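Local coordinates for cyanuric acid amidohydrolase (PDB 4NQ3), which hydrolyses the s-triazine ring of cyanuric acid to carboxybiuret, which decarboxylates to biuret, a step in the breakdown of herbicides such as atrazine, at residues A[278-283]-A[347-352]. Sequence-based numbering, arbitrary orientation.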
ATOM      1  N   GLU A 278      28.792  12.061   9.986  1.00 63.40           N
ATOM      2  CA  GLU A 278      28.558  10.915   9.125  1.00 61.05           C
ATOM      3  C   GLU A 278      28.957   9.643   9.857  1.00 52.28           C
ATOM      4  O   GLU A 278      28.312   8.614   9.724  1.00 62.45           O
ATOM      5  CB  GLU A 278      29.331  11.068   7.806  1.00 73.48           C
ATOM      6  CG  GLU A 278      28.847  10.172   6.655  1.00 81.92           C
ATOM      7  CD  GLU A 278      29.602   8.854   6.549  1.00 88.49           C
ATOM      8  OE1 GLU A 278      30.606   8.669   7.273  1.00 92.86           O
ATOM      9  OE2 GLU A 278      29.184   7.994   5.744  1.00 91.60           O
ATOM     10  N   ALA A 279      29.961   9.743  10.713  1.00 47.55           N
ATOM     11  CA  ALA A 279      30.497   8.566  11.385  1.00 44.28           C
ATOM     12  C   ALA A 279      29.640   8.059  12.543  1.00 48.62           C
ATOM     13  O   ALA A 279      29.801   6.921  12.967  1.00 52.77           O
ATOM     14  CB  ALA A 279      31.894   8.847  11.872  1.00 45.77           C
ATOM     15  N   THR A 280      28.753   8.889  13.081  1.00 48.25           N
ATOM     16  CA  THR A 280      27.915   8.437  14.199  1.00 43.67           C
ATOM     17  C   THR A 280      27.069   7.215  13.797  1.00 41.71           C
ATOM     18  O   THR A 280      26.443   7.192  12.736  1.00 45.97           O
ATOM     19  CB  THR A 280      26.964   9.542  14.687  1.00 40.20           C
ATOM     20  OG1 THR A 280      27.678  10.777  14.837  1.00 43.92           O
ATOM     21  CG2 THR A 280      26.333   9.143  16.004  1.00 37.18           C
ATOM     22  N   ILE A 281      27.079   6.186  14.628  1.00 39.03           N
ATOM     23  CA  ILE A 281      26.246   5.020  14.399  1.00 34.80           C
ATOM     24  C   ILE A 281      25.031   5.077  15.315  1.00 35.95           C
ATOM     25  O   ILE A 281      25.191   5.207  16.537  1.00 41.04           O
ATOM     26  CB  ILE A 281      27.017   3.742  14.684  1.00 32.22           C
ATOM     27  CG1 ILE A 281      28.151   3.575  13.686  1.00 25.05           C
ATOM     28  CG2 ILE A 281      26.076   2.541  14.700  1.00 30.78           C
ATOM     29  CD1 ILE A 281      28.988   2.394  14.001  1.00 24.36           C
ATOM     30  N   VAL A 282      23.829   4.954  14.756  1.00 30.70           N
ATOM     31  CA  VAL A 282      22.614   5.054  15.568  1.00 29.13           C
ATOM     32  C   VAL A 282      21.739   3.820  15.436  1.00 31.01           C
ATOM     33  O   VAL A 282      21.453   3.385  14.327  1.00 39.29           O
ATOM     34  CB  VAL A 282      21.776   6.292  15.185  1.00 32.25           C
ATOM     35  CG1 VAL A 282      20.651   6.487  16.179  1.00 25.25           C
ATOM     36  CG2 VAL A 282      22.662   7.536  15.121  1.00 27.22           C
ATOM     37  N   LEU A 283      21.327   3.243  16.561  1.00 28.25           N
ATOM     38  CA  LEU A 283      20.355   2.140  16.554  1.00 25.27           C
ATOM     39  C   LEU A 283      19.149   2.563  17.387  1.00 27.69           C
ATOM     40  O   LEU A 283      19.303   2.907  18.560  1.00 38.38           O
ATOM     41  CB  LEU A 283      20.967   0.870  17.133  1.00 24.40           C
ATOM     42  CG  LEU A 283      22.414   0.629  16.717  1.00 28.63           C
ATOM     43  CD1 LEU A 283      23.050  -0.413  17.600  1.00 35.37           C
ATOM     44  CD2 LEU A 283      22.462   0.181  15.294  1.00 32.05           C
ATOM     45  N   VAL A 347      17.278   4.075  22.250  1.00 33.19           N
ATOM     46  CA  VAL A 347      18.175   4.478  21.190  1.00 30.40           C
ATOM     47  C   VAL A 347      19.587   4.345  21.741  1.00 29.75           C
ATOM     48  O   VAL A 347      19.835   4.649  22.902  1.00 32.02           O
ATOM     49  CB  VAL A 347      17.896   5.900  20.701  1.00 24.93           C
ATOM     50  CG1 VAL A 347      17.999   6.866  21.839  1.00 25.77           C
ATOM     51  CG2 VAL A 347      18.888   6.263  19.663  1.00 28.52           C
ATOM     52  N   ALA A 348      20.491   3.811  20.932  1.00 36.31           N
ATOM     53  CA  ALA A 348      21.883   3.667  21.325  1.00 23.75           C
ATOM     54  C   ALA A 348      22.760   4.340  20.281  1.00 31.08           C
ATOM     55  O   ALA A 348      22.407   4.399  19.099  1.00 37.69           O
ATOM     56  CB  ALA A 348      22.255   2.210  21.483  1.00 22.64           C
ATOM     57  N   VAL A 349      23.903   4.848  20.714  1.00 30.42           N
ATOM     58  CA  VAL A 349      24.841   5.460  19.795  1.00 26.81           C
ATOM     59  C   VAL A 349      26.184   4.811  19.963  1.00 34.39           C
ATOM     60  O   VAL A 349      26.563   4.464  21.084  1.00 40.89           O
ATOM     61  CB  VAL A 349      24.969   6.952  20.041  1.00 31.77           C
ATOM     62  CG1 VAL A 349      25.962   7.547  19.084  1.00 31.73           C
ATOM     63  CG2 VAL A 349      23.624   7.605  19.873  1.00 34.37           C
ATOM     64  N   ILE A 350      26.898   4.629  18.859  1.00 27.31           N
ATOM     65  CA  ILE A 350      28.241   4.057  18.906  1.00 27.73           C
ATOM     66  C   ILE A 350      29.224   4.990  18.250  1.00 34.10           C
ATOM     67  O   ILE A 350      29.147   5.228  17.047  1.00 40.99           O
ATOM     68  CB  ILE A 350      28.328   2.720  18.207  1.00 26.43           C
ATOM     69  CG1 ILE A 350      27.509   1.674  18.957  1.00 24.78           C
ATOM     70  CG2 ILE A 350      29.780   2.293  18.117  1.00 28.04           C
ATOM     71  CD1 ILE A 350      27.536   0.350  18.294  1.00 23.57           C
ATOM     72  N   ALA A 351      30.141   5.539  19.033  1.00 32.46           N
ATOM     73  CA  ALA A 351      31.056   6.539  18.491  1.00 36.97           C
ATOM     74  C   ALA A 351      32.468   6.387  19.045  1.00 46.41           C
ATOM     75  O   ALA A 351      32.669   5.700  20.044  1.00 56.58           O
ATOM     76  CB  ALA A 351      30.521   7.925  18.794  1.00 34.39           C
ATOM     77  N   ALA A 352      33.445   7.028  18.406  1.00 48.11           N
ATOM     78  CA  ALA A 352      34.766   7.142  19.021  1.00 48.20           C
ATOM     79  C   ALA A 352      34.877   8.493  19.742  1.00 54.60           C
ATOM     80  O   ALA A 352      34.196   9.466  19.382  1.00 50.03           O
ATOM     81  CB  ALA A 352      35.862   6.988  17.993  1.00 39.92           C
TER
HETATM   82  O   HOH W   1      31.192   5.936  14.701  1.00 44.25           O
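Leu283 and Ala348 form the firm end of this antiparallel pairing. The N-H of Leu283 points almost straight at Ala348 O (3.0 Å, 174° at the hydrogen), and Ala348 N returns a bond of 2.8 Å to Leu283 O. The next hydrogen-bonded pair, Ile281 with Ile350, is less even: Ile350 N gives a good bond to Ile281 O at 2.9 Å, whereas the one from Ile281 N to Ile350 O is weak, stretched to 3.3 Å. Val282 and Val349 make the non-hydrogen-bonded pair between them.

On the face with Leu283 and Ala348, Ile281 and Ile350 meet at their beta carbons, CB to CB 3.9 Å, and the two side chains cross at a slant. Val282, Val347 and Val349 line the other face. Here CG1 of Val282, anti to its own N (chi1 -171°), reaches diagonally across to CG2 of Val347. Helices 263-271 and 309-325 pack over this valine face, the first on Val347 and Val349, the second on Val282.

These are the two middle strands of the mixed four-stranded sheet, order 1-4-2-3, in the third of the three repeating units: strand 345-352 has 249-256 along its far edge, and 281-286 has 331-334, which carries the substrate-binding Ser333. The Leu283 end lies toward the substrate site, its side chain about 8 Å from that of Ser333.

On the N-terminal side of Ile281 the chains part. Thr280 still lays CG2 against CG1 of Val349, its hydroxyl turned back to Gly277 N, but a water modelled between Ala279 O and Ile350 O is too close to Ala279 O for the bridge to be more than doubtful. Before exposed Ala279 comes poorly ordered Glu278, whose OE2 is modelled in a salt bridge with Lys297 of a neighbouring subunit.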